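Side-chain contacts in glycerophosphodiester phosphodiesterase (Cytophaga hutchinsonii ATCC 33406, PDB 3CH0), which belongs to the glycerophosphoryl diester phosphodiesterase family and adopts the TIM-barrel fold of that clan: residues T30-L34 and L35-T39; L44-S47 and K48-V52; L173-D177 and V178-E182; E248-E251 and T252-L256; I261-Y265 and P266-F270. All blocks are in the same frame, centred on the assembly; numbering follows the deposited sequence. Where two conformers were deposited one is given.

Interaction 1: residues T30-L34 and L35-T39; sequences TKALL and LGVTT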
loop_
_atom_site.group_PDB
_atom_site.type_symbol
_atom_site.label_atom_id
_atom_site.label_comp_id
_atom_site.label_asym_id
_atom_site.label_seq_id
_atom_site.Cartn_x
_atom_site.Cartn_y
_atom_site.Cartn_z
ATOM N N THR A 30 2.985 4.623 12.826
ATOM C CA THR A 30 3.928 5.036 13.894
ATOM C C THR A 30 4.697 3.859 14.447
ATOM O O THR A 30 5.897 3.919 14.564
ATOM C CB THR A 30 3.162 5.724 15.025
ATOM O OG1 THR A 30 2.383 6.832 14.520
ATOM C CG2 THR A 30 4.147 6.227 16.121
ATOM N N LYS A 31 4.013 2.734 14.686
ATOM C CA LYS A 31 4.677 1.504 15.089
ATOM C C LYS A 31 5.713 1.060 14.063
ATOM O O LYS A 31 6.831 0.680 14.431
ATOM C CB LYS A 31 3.627 0.413 15.330
ATOM C CG LYS A 31 4.162 -0.982 15.579
ATOM C CD LYS A 31 4.832 -1.151 16.865
ATOM C CE LYS A 31 5.229 -2.618 17.045
ATOM N NZ LYS A 31 6.071 -2.784 18.267
ATOM N N ALA A 32 5.350 1.033 12.775
ATOM C CA ALA A 32 6.295 0.579 11.769
ATOM C C ALA A 32 7.512 1.519 11.731
ATOM O O ALA A 32 8.645 1.057 11.544
ATOM C CB ALA A 32 5.585 0.509 10.379
ATOM N N LEU A 33 7.273 2.819 11.840
ATOM C CA LEU A 33 8.343 3.823 11.837
ATOM C C LEU A 33 9.309 3.539 12.997
ATOM O O LEU A 33 10.522 3.417 12.805
ATOM C CB LEU A 33 7.741 5.218 12.034
ATOM C CG LEU A 33 7.254 6.028 10.845
ATOM C CD1 LEU A 33 5.973 6.876 11.217
ATOM C CD2 LEU A 33 8.351 6.938 10.320
ATOM N N LEU A 34 8.733 3.324 14.160
ATOM C CA LEU A 34 9.541 3.092 15.362
ATOM C C LEU A 34 10.250 1.755 15.305
ATOM O O LEU A 34 11.327 1.612 15.903
ATOM C CB LEU A 34 8.689 3.186 16.592
ATOM C CG LEU A 34 8.151 4.577 16.926
ATOM C CD1 LEU A 34 7.218 4.528 18.101
ATOM C CD2 LEU A 34 9.270 5.561 17.181
ATOM N N LEU A 35 9.681 0.749 14.638
ATOM C CA LEU A 35 10.352 -0.533 14.488
ATOM C C LEU A 35 11.562 -0.389 13.618
ATOM O O LEU A 35 12.527 -1.163 13.776
ATOM C CB LEU A 35 9.405 -1.560 13.843
ATOM C CG LEU A 35 8.377 -2.309 14.669
ATOM C CD1 LEU A 35 7.456 -3.202 13.765
ATOM C CD2 LEU A 35 9.011 -3.173 15.744
ATOM N N GLY A 36 11.501 0.552 12.672
ATOM C CA GLY A 36 12.590 0.817 11.780
ATOM C C GLY A 36 12.415 0.344 10.361
ATOM O O GLY A 36 13.408 0.160 9.646
ATOM N N VAL A 37 11.169 0.230 9.899
ATOM C CA VAL A 37 11.008 -0.149 8.506
ATOM C C VAL A 37 11.627 0.832 7.530
ATOM O O VAL A 37 11.760 2.036 7.819
ATOM C CB VAL A 37 9.539 -0.385 8.117
ATOM C CG1 VAL A 37 8.940 -1.460 9.059
ATOM C CG2 VAL A 37 8.701 0.912 8.109
ATOM N N THR A 38 11.978 0.347 6.349
ATOM C CA THR A 38 12.512 1.218 5.347
ATOM C C THR A 38 11.384 2.109 4.762
ATOM O O THR A 38 11.593 3.283 4.435
ATOM C CB THR A 38 13.068 0.373 4.190
ATOM O OG1 THR A 38 13.881 -0.686 4.672
ATOM C CG2 THR A 38 13.804 1.286 3.171
ATOM N N THR A 39 10.203 1.502 4.604
ATOM C CA THR A 39 9.097 2.062 3.818
ATOM C C THR A 39 7.764 1.772 4.485
ATOM O O THR A 39 7.530 0.633 4.969
ATOM C CB THR A 39 9.092 1.384 2.448
ATOM O OG1 THR A 39 10.366 1.616 1.806
ATOM C CG2 THR A 39 7.975 1.896 1.485
HETATM O O HOH W 1 11.633 3.598 10.092
#
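Leu35 comes first, and its side chain lies against Lys31 one turn back: CG sits 4.0 Å from CE of Lys31, whose aliphatic chain, bent at chi2 (70°), crosses the leucine at an angle. CG and CB of Leu35 also rest on the carbonyl oxygen of Lys31, the same atom that takes the helical bond from Leu35 N at 2.9 Å. At Gly36 the helix stops. Gly36 has phi 106°, backbone angles that suit a residue without CB, and its N still gives the ordinary helical bond to Ala32 O at 3.1 Å. Val37 N then returns to Ala32 O at 3.1 Å with a nearly straight N-H...O angle of 170°. This bond and a weak one from Gly36 N to Leu33 O, with the positive phi, define a Schellman motif closing helix 26-35. Gly36 N and Val37 N arrive from opposite faces of the Ala32 carbonyl plane. Both methyls of Val37 lie over Ala32 O, CG2 at 3.4 Å and CG1 at 3.5 Å, and CG2 also meets Ala32 CB at 3.9 Å. Beyond it a water donates to both Leu33 O and Val37 O, bridging the helix end to the following chain.

Interaction 2: residues L44-S47 and K48-V52; sequences LVIS and KDNRV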
loop_
_atom_site.group_PDB
_atom_site.type_symbol
_atom_site.label_atom_id
_atom_site.label_comp_id
_atom_site.label_asym_id
_atom_site.label_seq_id
_atom_site.Cartn_x
_atom_site.Cartn_y
_atom_site.Cartn_z
ATOM N N LEU A 44 -4.538 4.292 -1.077
ATOM C CA LEU A 44 -5.166 5.593 -1.181
ATOM C C LEU A 44 -6.433 5.561 -2.000
ATOM O O LEU A 44 -6.510 4.922 -3.073
ATOM C CB LEU A 44 -4.222 6.619 -1.800
ATOM C CG LEU A 44 -2.830 6.756 -1.164
ATOM C CD1 LEU A 44 -1.860 7.624 -1.971
ATOM C CD2 LEU A 44 -2.992 7.307 0.257
ATOM N N VAL A 45 -7.430 6.250 -1.442
ATOM C CA VAL A 45 -8.741 6.473 -2.074
ATOM C C VAL A 45 -9.113 7.945 -1.882
ATOM O O VAL A 45 -8.348 8.702 -1.276
ATOM C CB VAL A 45 -9.801 5.502 -1.615
ATOM C CG1 VAL A 45 -9.300 4.029 -1.697
ATOM C CG2 VAL A 45 -10.261 5.893 -0.166
ATOM N N ILE A 46 -10.230 8.350 -2.503
ATOM C CA ILE A 46 -10.712 9.751 -2.493
ATOM C C ILE A 46 -12.119 9.848 -1.887
ATOM O O ILE A 46 -12.959 9.028 -2.182
ATOM C CB ILE A 46 -10.759 10.308 -3.916
ATOM C CG1 ILE A 46 -9.408 10.062 -4.654
ATOM C CG2 ILE A 46 -11.057 11.838 -3.910
ATOM C CD1 ILE A 46 -8.168 10.680 -4.040
ATOM N N SER A 47 -12.290 10.812 -0.978
ATOM C CA SER A 47 -13.593 11.100 -0.404
ATOM C C SER A 47 -14.417 11.926 -1.404
ATOM O O SER A 47 -13.881 12.461 -2.375
ATOM C CB SER A 47 -13.456 11.917 0.886
ATOM O OG SER A 47 -12.876 13.200 0.631
ATOM N N LYS A 48 -15.714 12.024 -1.110
ATOM C CA LYS A 48 -16.632 12.919 -1.889
ATOM C C LYS A 48 -16.094 14.309 -2.076
ATOM O O LYS A 48 -16.220 14.880 -3.167
ATOM C CB LYS A 48 -17.980 12.961 -1.232
ATOM C CG LYS A 48 -19.029 13.756 -2.021
ATOM C CD LYS A 48 -20.403 13.477 -1.442
ATOM C CE LYS A 48 -21.445 14.416 -2.052
ATOM N NZ LYS A 48 -22.660 14.446 -1.166
ATOM N N ASP A 49 -15.472 14.868 -1.027
ATOM C CA ASP A 49 -14.899 16.181 -1.056
ATOM C C ASP A 49 -13.431 16.223 -1.474
ATOM O O ASP A 49 -12.683 17.156 -1.160
ATOM C CB ASP A 49 -15.189 16.969 0.269
ATOM C CG ASP A 49 -14.719 16.265 1.539
ATOM O OD1 ASP A 49 -14.570 15.016 1.578
ATOM O OD2 ASP A 49 -14.581 17.007 2.571
ATOM N N ASN A 50 -13.020 15.203 -2.259
ATOM C CA ASN A 50 -11.722 15.221 -2.898
ATOM C C ASN A 50 -10.526 15.283 -1.940
ATOM O O ASN A 50 -9.461 15.791 -2.294
ATOM C CB ASN A 50 -11.633 16.342 -3.980
ATOM C CG ASN A 50 -12.359 15.983 -5.265
ATOM O OD1 ASN A 50 -12.830 14.877 -5.447
ATOM N ND2 ASN A 50 -12.478 16.976 -6.147
ATOM N N ARG A 51 -10.683 14.719 -0.742
ATOM C CA ARG A 51 -9.519 14.515 0.101
ATOM C C ARG A 51 -9.007 13.099 -0.109
ATOM O O ARG A 51 -9.780 12.154 -0.345
ATOM C CB ARG A 51 -9.791 14.764 1.575
ATOM C CG ARG A 51 -10.306 16.184 1.909
ATOM C CD ARG A 51 -9.379 17.327 1.440
ATOM N NE ARG A 51 -7.932 17.153 1.660
ATOM C CZ ARG A 51 -7.275 17.438 2.790
ATOM N NH1 ARG A 51 -7.905 17.904 3.864
ATOM N NH2 ARG A 51 -5.963 17.258 2.843
ATOM N N VAL A 52 -7.685 12.994 -0.048
ATOM C CA VAL A 52 -6.991 11.716 -0.212
ATOM C C VAL A 52 -6.983 11.034 1.159
ATOM O O VAL A 52 -6.428 11.604 2.128
ATOM C CB VAL A 52 -5.574 11.864 -0.757
ATOM C CG1 VAL A 52 -4.914 10.476 -1.001
ATOM C CG2 VAL A 52 -5.547 12.665 -2.058
#
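Ser47 and Asp49 meet in the type I turn from Ser47 to Asn50, which reverses the chain between the antiparallel strands 39-46 and 52-54 in a hairpin. The turn is marked by Asn50 N donating to Ser47 O at 2.9 Å, and Ser47 N reaches Arg51 O at an N-H...O angle of 169°. From Ser47 CB, which stands 3.4 Å from Asp49 OD1, the side chain ends at OG, placed between the backbone N and the carbonyl carbon (chi1 64°) and thereby turned into the loop. There OG does two jobs: it donates to Asp49 OD1 at 2.7 Å, from above the carboxylate plane, and accepts from Arg51 N at 3.0 Å. Asp49 OD1 also takes a bond from Tyr88 N, tying the turn to the start of helix 88-91. Behind the turn, Ile46 and Val52 form a non-hydrogen-bonded pair with side chains on one face of the sheet, packed toward helix 151-164; Ile46 CD1 touches Val52 CG2 at 3.8 Å.

Interaction 3: residues L173-D177 and V178-E182; sequences LQSFD and VRALE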
loop_
_atom_site.group_PDB
_atom_site.type_symbol
_atom_site.label_atom_id
_atom_site.label_comp_id
_atom_site.label_asym_id
_atom_site.label_seq_id
_atom_site.Cartn_x
_atom_site.Cartn_y
_atom_site.Cartn_z
ATOM N N LEU A 173 4.850 5.251 -6.219
ATOM C CA LEU A 173 3.419 5.160 -6.480
ATOM C C LEU A 173 3.206 3.776 -7.100
ATOM O O LEU A 173 3.812 3.454 -8.123
ATOM C CB LEU A 173 2.951 6.255 -7.452
ATOM C CG LEU A 173 1.462 6.454 -7.624
ATOM C CD1 LEU A 173 0.800 5.252 -8.342
ATOM C CD2 LEU A 173 0.760 6.879 -6.295
ATOM N N GLN A 174 2.383 2.962 -6.451
ATOM C CA GLN A 174 2.136 1.608 -6.913
ATOM C C GLN A 174 0.717 1.464 -7.355
ATOM O O GLN A 174 -0.186 2.153 -6.889
ATOM C CB GLN A 174 2.437 0.540 -5.868
ATOM C CG GLN A 174 1.632 0.715 -4.608
ATOM C CD GLN A 174 1.912 -0.280 -3.474
ATOM O OE1 GLN A 174 2.330 -1.423 -3.716
ATOM N NE2 GLN A 174 1.529 0.116 -2.231
ATOM N N SER A 175 0.482 0.615 -8.359
ATOM C CA SER A 175 -0.886 0.329 -8.748
ATOM C C SER A 175 -0.969 -0.951 -9.553
ATOM O O SER A 175 -0.034 -1.318 -10.257
ATOM C CB SER A 175 -1.518 1.474 -9.568
ATOM O OG SER A 175 -2.916 1.350 -9.680
ATOM N N PHE A 176 -2.133 -1.607 -9.448
ATOM C CA PHE A 176 -2.477 -2.656 -10.398
ATOM C C PHE A 176 -2.978 -2.084 -11.710
ATOM O O PHE A 176 -3.070 -2.837 -12.739
ATOM C CB PHE A 176 -3.615 -3.524 -9.857
ATOM C CG PHE A 176 -3.209 -4.485 -8.804
ATOM C CD1 PHE A 176 -2.625 -5.696 -9.127
ATOM C CD2 PHE A 176 -3.446 -4.232 -7.494
ATOM C CE1 PHE A 176 -2.248 -6.587 -8.153
ATOM C CE2 PHE A 176 -3.085 -5.155 -6.522
ATOM C CZ PHE A 176 -2.443 -6.312 -6.865
ATOM N N ASP A 177 -3.457 -0.841 -11.676
ATOM C CA ASP A 177 -4.203 -0.214 -12.795
ATOM C C ASP A 177 -3.173 0.370 -13.732
ATOM O O ASP A 177 -2.591 1.395 -13.426
ATOM C CB ASP A 177 -5.139 0.863 -12.266
ATOM C CG ASP A 177 -6.087 1.403 -13.308
ATOM O OD1 ASP A 177 -5.880 1.143 -14.522
ATOM O OD2 ASP A 177 -7.032 2.072 -12.892
ATOM N N VAL A 178 -2.917 -0.299 -14.875
ATOM C CA VAL A 178 -1.954 0.209 -15.850
ATOM C C VAL A 178 -2.252 1.638 -16.297
ATOM O O VAL A 178 -1.356 2.382 -16.638
ATOM C CB VAL A 178 -1.805 -0.754 -17.036
ATOM C CG1 VAL A 178 -1.124 -2.051 -16.571
ATOM C CG2 VAL A 178 -3.145 -1.012 -17.743
ATOM N N ARG A 179 -3.509 2.048 -16.264
ATOM C CA ARG A 179 -3.884 3.403 -16.683
ATOM C C ARG A 179 -3.292 4.411 -15.726
ATOM O O ARG A 179 -2.895 5.522 -16.133
ATOM C CB ARG A 179 -5.390 3.579 -16.659
ATOM C CG ARG A 179 -6.207 2.572 -17.539
ATOM C CD ARG A 179 -7.701 2.783 -17.396
ATOM N NE ARG A 179 -8.095 2.723 -15.974
ATOM C CZ ARG A 179 -9.190 3.258 -15.462
ATOM N NH1 ARG A 179 -10.069 3.879 -16.233
ATOM N NH2 ARG A 179 -9.404 3.220 -14.147
ATOM N N ALA A 180 -3.351 4.124 -14.426
ATOM C CA ALA A 180 -2.802 5.042 -13.426
ATOM C C ALA A 180 -1.260 5.087 -13.598
ATOM O O ALA A 180 -0.646 6.166 -13.536
ATOM C CB ALA A 180 -3.154 4.582 -12.000
ATOM N N LEU A 181 -0.601 3.938 -13.877
ATOM C CA LEU A 181 0.848 3.949 -14.100
ATOM C C LEU A 181 1.245 4.772 -15.349
ATOM O O LEU A 181 2.194 5.522 -15.336
ATOM C CB LEU A 181 1.392 2.536 -14.130
ATOM C CG LEU A 181 1.138 1.702 -12.886
ATOM C CD1 LEU A 181 1.548 0.237 -13.143
ATOM C CD2 LEU A 181 1.836 2.335 -11.680
ATOM N N GLU A 182 0.476 4.601 -16.423
ATOM C CA GLU A 182 0.770 5.361 -17.648
ATOM C C GLU A 182 0.626 6.856 -17.410
ATOM O O GLU A 182 1.442 7.685 -17.891
ATOM C CB GLU A 182 -0.126 4.929 -18.813
ATOM C CG GLU A 182 0.110 3.517 -19.295
ATOM C CD GLU A 182 1.392 3.254 -20.037
ATOM O OE1 GLU A 182 2.191 4.185 -20.345
ATOM O OE2 GLU A 182 1.628 2.045 -20.359
HETATM O O HOH W 2 -4.496 -2.940 -15.141
#
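A capped helix start within the beta-alpha-beta unit 171-175, 178-187, 192-197 of the barrel brings Asp177 and Arg179 together. Asp177 is the N-cap: its OD1 accepts from Arg179 N at 3.1 Å, the donor lying above the carboxylate plane. The same carboxylate is gripped side-on by the guanidinium. Arg179 NE donates to Asp177 OD1 at 3.1 Å and Arg179 NH2 to Asp177 OD2 at 2.9 Å, each oxygen using its syn lone pair, with the two flat groups only 12° from coplanar. Asp177 CG stands opposite the backbone N (chi1 -171°), which carries the carboxylate toward Arg179 at the start of the helix; the bend of Arg179 at chi3 curls its guanidinium round to meet it. Asp177 O joins in through Leu181 N at 3.3 Å. Before the cap, Ser175 OG accepts from Asp177 N at 3.0 Å, an ST turn that carries the chain from strand to helix. Leu181 folds back toward the strand, its CD2 4.1 Å from Ser175 CB, and Ala180 CB lies 4.0 Å from Ser175 OG. Outside these residues, Ser139 OG bonds to Asp177 OD2 and Asp144 makes a salt bridge with Arg179 NH1. With donors at both oxygens, the carboxylate is fixed in rotation, and its negative charge beside the helix N-terminus, next to an arginine, is probably well stabilised.

Interaction 4: residues E248-E251 and T252-L256; sequences EEIE and TLISL. With EDO (1,2-ethanediol), chain H.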
loop_
_atom_site.group_PDB
_atom_site.type_symbol
_atom_site.label_atom_id
_atom_site.label_comp_id
_atom_site.label_asym_id
_atom_site.label_seq_id
_atom_site.Cartn_x
_atom_site.Cartn_y
_atom_site.Cartn_z
ATOM N N GLU A 248 10.440 -17.882 7.145
ATOM C CA GLU A 248 11.038 -18.825 6.213
ATOM C C GLU A 248 10.780 -18.355 4.763
ATOM O O GLU A 248 11.628 -18.491 3.900
ATOM C CB GLU A 248 10.447 -20.217 6.418
ATOM C CG GLU A 248 10.801 -20.853 7.731
ATOM C CD GLU A 248 9.949 -20.364 8.915
ATOM O OE1 GLU A 248 8.958 -19.615 8.751
ATOM O OE2 GLU A 248 10.309 -20.738 10.050
ATOM N N GLU A 249 9.571 -17.841 4.485
ATOM C CA GLU A 249 9.259 -17.369 3.137
ATOM C C GLU A 249 10.113 -16.174 2.749
ATOM O O GLU A 249 10.556 -16.040 1.613
ATOM C CB GLU A 249 7.768 -17.022 2.982
ATOM C CG GLU A 249 6.814 -18.187 2.989
ATOM C CD GLU A 249 5.422 -17.675 2.999
ATOM O OE1 GLU A 249 4.872 -17.411 1.869
ATOM O OE2 GLU A 249 4.855 -17.505 4.122
ATOM N N ILE A 250 10.342 -15.289 3.723
ATOM C CA ILE A 250 11.199 -14.099 3.517
ATOM C C ILE A 250 12.625 -14.555 3.207
ATOM O O ILE A 250 13.270 -14.073 2.269
ATOM C CB ILE A 250 11.162 -13.173 4.753
ATOM C CG1 ILE A 250 9.796 -12.471 4.830
ATOM C CG2 ILE A 250 12.291 -12.155 4.715
ATOM C CD1 ILE A 250 9.452 -11.767 6.161
ATOM N N GLU A 251 13.091 -15.523 3.991
ATOM C CA GLU A 251 14.451 -16.051 3.772
ATOM C C GLU A 251 14.590 -16.719 2.399
ATOM O O GLU A 251 15.629 -16.504 1.707
ATOM C CB GLU A 251 14.824 -16.989 4.925
ATOM C CG GLU A 251 15.168 -16.213 6.186
ATOM C CD GLU A 251 15.387 -17.088 7.423
ATOM O OE1 GLU A 251 14.783 -18.200 7.500
ATOM O OE2 GLU A 251 16.130 -16.613 8.310
ATOM N N THR A 252 13.612 -17.505 1.974
ATOM C CA THR A 252 13.625 -18.102 0.624
ATOM C C THR A 252 13.711 -17.006 -0.434
ATOM O O THR A 252 14.589 -17.039 -1.291
ATOM C CB THR A 252 12.433 -18.970 0.369
ATOM O OG1 THR A 252 12.538 -20.139 1.224
ATOM C CG2 THR A 252 12.337 -19.433 -1.126
ATOM N N LEU A 253 12.881 -15.994 -0.303
ATOM C CA LEU A 253 12.919 -14.916 -1.297
ATOM C C LEU A 253 14.236 -14.123 -1.338
ATOM O O LEU A 253 14.703 -13.745 -2.424
ATOM C CB LEU A 253 11.746 -13.959 -1.056
ATOM C CG LEU A 253 10.399 -14.586 -1.355
ATOM C CD1 LEU A 253 9.251 -13.780 -0.711
ATOM C CD2 LEU A 253 10.225 -14.741 -2.889
ATOM N N ILE A 254 14.792 -13.834 -0.174
ATOM C CA ILE A 254 16.069 -13.160 -0.090
ATOM C C ILE A 254 17.124 -14.004 -0.837
ATOM O O ILE A 254 17.888 -13.471 -1.643
ATOM C CB ILE A 254 16.481 -12.924 1.359
ATOM C CG1 ILE A 254 15.573 -11.826 1.993
ATOM C CG2 ILE A 254 17.997 -12.522 1.443
ATOM C CD1 ILE A 254 15.725 -11.639 3.465
ATOM N N SER A 255 17.081 -15.321 -0.656
ATOM C CA SER A 255 18.043 -16.208 -1.346
ATOM C C SER A 255 17.888 -16.228 -2.865
ATOM O O SER A 255 18.832 -16.542 -3.597
ATOM C CB SER A 255 17.937 -17.652 -0.816
ATOM O OG SER A 255 16.803 -18.378 -1.333
ATOM N N LEU A 256 16.716 -15.906 -3.382
ATOM C CA LEU A 256 16.463 -15.838 -4.818
ATOM C C LEU A 256 16.826 -14.493 -5.399
ATOM O O LEU A 256 16.780 -14.292 -6.624
ATOM C CB LEU A 256 14.994 -16.121 -5.124
ATOM C CG LEU A 256 14.445 -17.455 -4.647
ATOM C CD1 LEU A 256 12.990 -17.615 -5.131
ATOM C CD2 LEU A 256 15.342 -18.595 -5.188
HETATM C C1 EDO H . 1.935 -15.616 1.760
HETATM O O1 EDO H . 2.398 -16.953 1.459
HETATM C C2 EDO H . 1.832 -15.378 3.270
HETATM O O2 EDO H . 3.055 -15.378 3.982
HETATM O O HOH W 3 13.438 -21.056 3.800
#
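Ile250 and Ile254 supply the apolar part of this contact, one turn apart on helix 247-256: CG2 of Ile250 touches CD1 of Ile254 at 3.7 Å. Ile254 CG1, opposite its own carbonyl carbon (chi1 -71°), is thereby directed back along the helix to 3.2 Å from Ile250 O. The backbone bonds are regular i to i+4 links, among them Ile254 N to Ile250 O at 2.9 Å and Thr252 N to Glu248 O at the same length. Side-chain hydroxyls add to these. Ser255 OG donates to Thr252 O at 2.6 Å, in the carbonyl plane and on a lone pair, while a water bridges Glu248 O and Thr252 OG1. Of the charged groups, the Glu249 carboxylate holds a 1,2-ethanediol, probably from the crystallisation liquor, with one oxygen for each hydroxyl: O1 donates to OE1 at 2.5 Å and O2 to OE2 at 2.8 Å. Thr246 OG1 also bonds to OE2. In this crystal three hydrogen bonds thus hold the carboxylate; of these partners Thr246 OG1 belongs to the protein, and it may modestly favour the ionised form.

Interaction 5: residues I261-Y265 and P266-F270; sequences IITDY and PDLFF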
loop_
_atom_site.group_PDB
_atom_site.type_symbol
_atom_site.label_atom_id
_atom_site.label_comp_id
_atom_site.label_asym_id
_atom_site.label_seq_id
_atom_site.Cartn_x
_atom_site.Cartn_y
_atom_site.Cartn_z
ATOM N N ILE A 261 10.701 -6.628 0.632
ATOM C CA ILE A 261 9.549 -7.439 1.065
ATOM C C ILE A 261 8.479 -6.530 1.591
ATOM O O ILE A 261 8.761 -5.620 2.352
ATOM C CB ILE A 261 9.927 -8.419 2.191
ATOM C CG1 ILE A 261 10.836 -9.507 1.612
ATOM C CG2 ILE A 261 8.676 -9.047 2.934
ATOM C CD1 ILE A 261 10.144 -10.607 0.823
ATOM N N ILE A 262 7.245 -6.805 1.152
ATOM C CA ILE A 262 6.050 -6.213 1.718
ATOM C C ILE A 262 5.458 -7.265 2.674
ATOM O O ILE A 262 5.061 -8.324 2.233
ATOM C CB ILE A 262 5.087 -5.732 0.598
ATOM C CG1 ILE A 262 5.726 -4.641 -0.265
ATOM C CG2 ILE A 262 3.649 -5.379 1.201
ATOM C CD1 ILE A 262 5.125 -4.580 -1.639
ATOM N N THR A 263 5.303 -6.865 3.933
ATOM C CA THR A 263 4.827 -7.776 4.957
ATOM C C THR A 263 3.899 -7.159 5.987
ATOM O O THR A 263 4.091 -6.020 6.397
ATOM C CB THR A 263 6.044 -8.381 5.733
ATOM O OG1 THR A 263 5.591 -9.310 6.747
ATOM C CG2 THR A 263 6.937 -7.331 6.428
ATOM N N ASP A 264 2.908 -7.946 6.411
ATOM C CA ASP A 264 2.022 -7.532 7.509
ATOM C C ASP A 264 2.732 -7.532 8.867
ATOM O O ASP A 264 2.194 -6.985 9.816
ATOM C CB ASP A 264 0.803 -8.460 7.583
ATOM C CG ASP A 264 -0.135 -8.230 6.443
ATOM O OD1 ASP A 264 -0.436 -7.038 6.151
ATOM O OD2 ASP A 264 -0.583 -9.228 5.836
ATOM N N TYR A 265 3.855 -8.254 8.955
ATOM C CA TYR A 265 4.610 -8.462 10.186
ATOM C C TYR A 265 6.050 -7.966 10.064
ATOM O O TYR A 265 7.040 -8.741 10.076
ATOM C CB TYR A 265 4.556 -9.960 10.534
ATOM C CG TYR A 265 3.190 -10.499 10.813
ATOM C CD1 TYR A 265 2.614 -10.342 12.078
ATOM C CD2 TYR A 265 2.487 -11.123 9.844
ATOM C CE1 TYR A 265 1.362 -10.853 12.360
ATOM C CE2 TYR A 265 1.209 -11.591 10.079
ATOM C CZ TYR A 265 0.672 -11.492 11.351
ATOM O OH TYR A 265 -0.589 -11.974 11.561
ATOM N N PRO A 266 6.226 -6.636 9.924
ATOM C CA PRO A 266 7.571 -6.104 9.737
ATOM C C PRO A 266 8.481 -6.369 10.956
ATOM O O PRO A 266 9.696 -6.373 10.808
ATOM C CB PRO A 266 7.343 -4.633 9.439
ATOM C CG PRO A 266 6.045 -4.294 10.088
ATOM C CD PRO A 266 5.210 -5.568 9.884
ATOM N N ASP A 267 7.891 -6.641 12.113
ATOM C CA ASP A 267 8.631 -7.087 13.294
ATOM C C ASP A 267 9.505 -8.349 13.050
ATOM O O ASP A 267 10.517 -8.568 13.753
ATOM C CB ASP A 267 7.675 -7.281 14.487
ATOM C CG ASP A 267 6.569 -8.272 14.227
ATOM O OD1 ASP A 267 5.972 -8.243 13.153
ATOM O OD2 ASP A 267 6.215 -9.037 15.164
ATOM N N LEU A 268 9.154 -9.157 12.045
ATOM C CA LEU A 268 9.976 -10.325 11.694
ATOM C C LEU A 268 11.435 -9.948 11.447
ATOM O O LEU A 268 12.341 -10.712 11.742
ATOM C CB LEU A 268 9.398 -11.066 10.470
ATOM C CG LEU A 268 8.088 -11.841 10.740
ATOM C CD1 LEU A 268 7.384 -12.280 9.492
ATOM C CD2 LEU A 268 8.316 -13.055 11.648
ATOM N N PHE A 269 11.660 -8.758 10.911
ATOM C CA PHE A 269 12.986 -8.340 10.534
ATOM C C PHE A 269 13.804 -7.861 11.717
ATOM O O PHE A 269 14.996 -7.697 11.555
ATOM C CB PHE A 269 12.918 -7.225 9.486
ATOM C CG PHE A 269 12.546 -7.725 8.119
ATOM C CD1 PHE A 269 13.493 -8.244 7.270
ATOM C CD2 PHE A 269 11.244 -7.720 7.682
ATOM C CE1 PHE A 269 13.170 -8.678 6.012
ATOM C CE2 PHE A 269 10.918 -8.155 6.435
ATOM C CZ PHE A 269 11.844 -8.639 5.603
ATOM N N PHE A 270 13.167 -7.569 12.845
ATOM C CA PHE A 270 13.832 -6.970 14.007
ATOM C C PHE A 270 13.832 -7.928 15.218
ATOM O O PHE A 270 14.458 -7.638 16.225
ATOM C CB PHE A 270 13.180 -5.628 14.326
ATOM C CG PHE A 270 13.156 -4.720 13.143
ATOM C CD1 PHE A 270 14.307 -4.065 12.729
ATOM C CD2 PHE A 270 12.032 -4.637 12.337
ATOM C CE1 PHE A 270 14.306 -3.264 11.585
ATOM C CE2 PHE A 270 12.033 -3.821 11.207
ATOM C CZ PHE A 270 13.170 -3.156 10.813
#
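Tyr265 O accepts from Leu268 N at 2.9 Å, with the donor 44° above the carbonyl plane, as the chain leaving strand 260-263 enters the 3-10 turns of 266-269. Just before this, Thr263 OG1 accepts from Tyr265 N at 3.0 Å in an ST turn; the hydroxyl also bonds to Val244 O. With OG1 of Thr263 opposite the backbone N (chi1 -179°), the methyl CG2 is left to face Pro266, 3.6 Å from its CA. Tyr265 and Asp267 run side by side in the same direction, ring and carboxylate planes 41° apart, and Asp267 OD1 lies at the edge of the ring, 3.4 Å from Tyr265 CB. Leu268 CD1 also packs on Tyr265 CB, at 3.8 Å. The Phe269 ring comes back to the strand with its edge: CZ meets Ile261 CB at 3.9 Å and CE2 meets Thr263 CG2 at 4.1 Å. Asp264, whose CB points away from 266-270, is hydrogen-bonded to His14 and salt-bridged to Arg18. Segment 266-270 folds back along the strand: Ile250 of helix 247-256 packs on Ile261, Leu268 and Phe269, Ile11 of strand 10-13 touches Phe269 and Phe270, and Leu35 of helix 26-35 lies against Pro266 and Asp267.

In the fold
Interactions 2, 3 and 5 all reach the main sheet of the barrel, yet are spread round it: the centres of 2 and 3 are about 17 Å apart, those of 3 and 5 about 25 Å. Interaction 5 joins two others by direct packing. Against interaction 1, Val37 CG1 meets Pro266 CB at 3.6 Å, and Leu35 O meets Phe270 CE1 at 3.5 Å. Against interaction 4, Leu253 CD1 meets Ile261 CD1 at 3.6 Å, and Ile250 CG2 meets Phe269 CZ at 3.7 Å. Citric acid lies about 3 Å from the Phe176 side chain, and 1,2-ethanediol molecules about 4 Å from those of Lys31 and Asp264; all probably come from the crystallisation liquor.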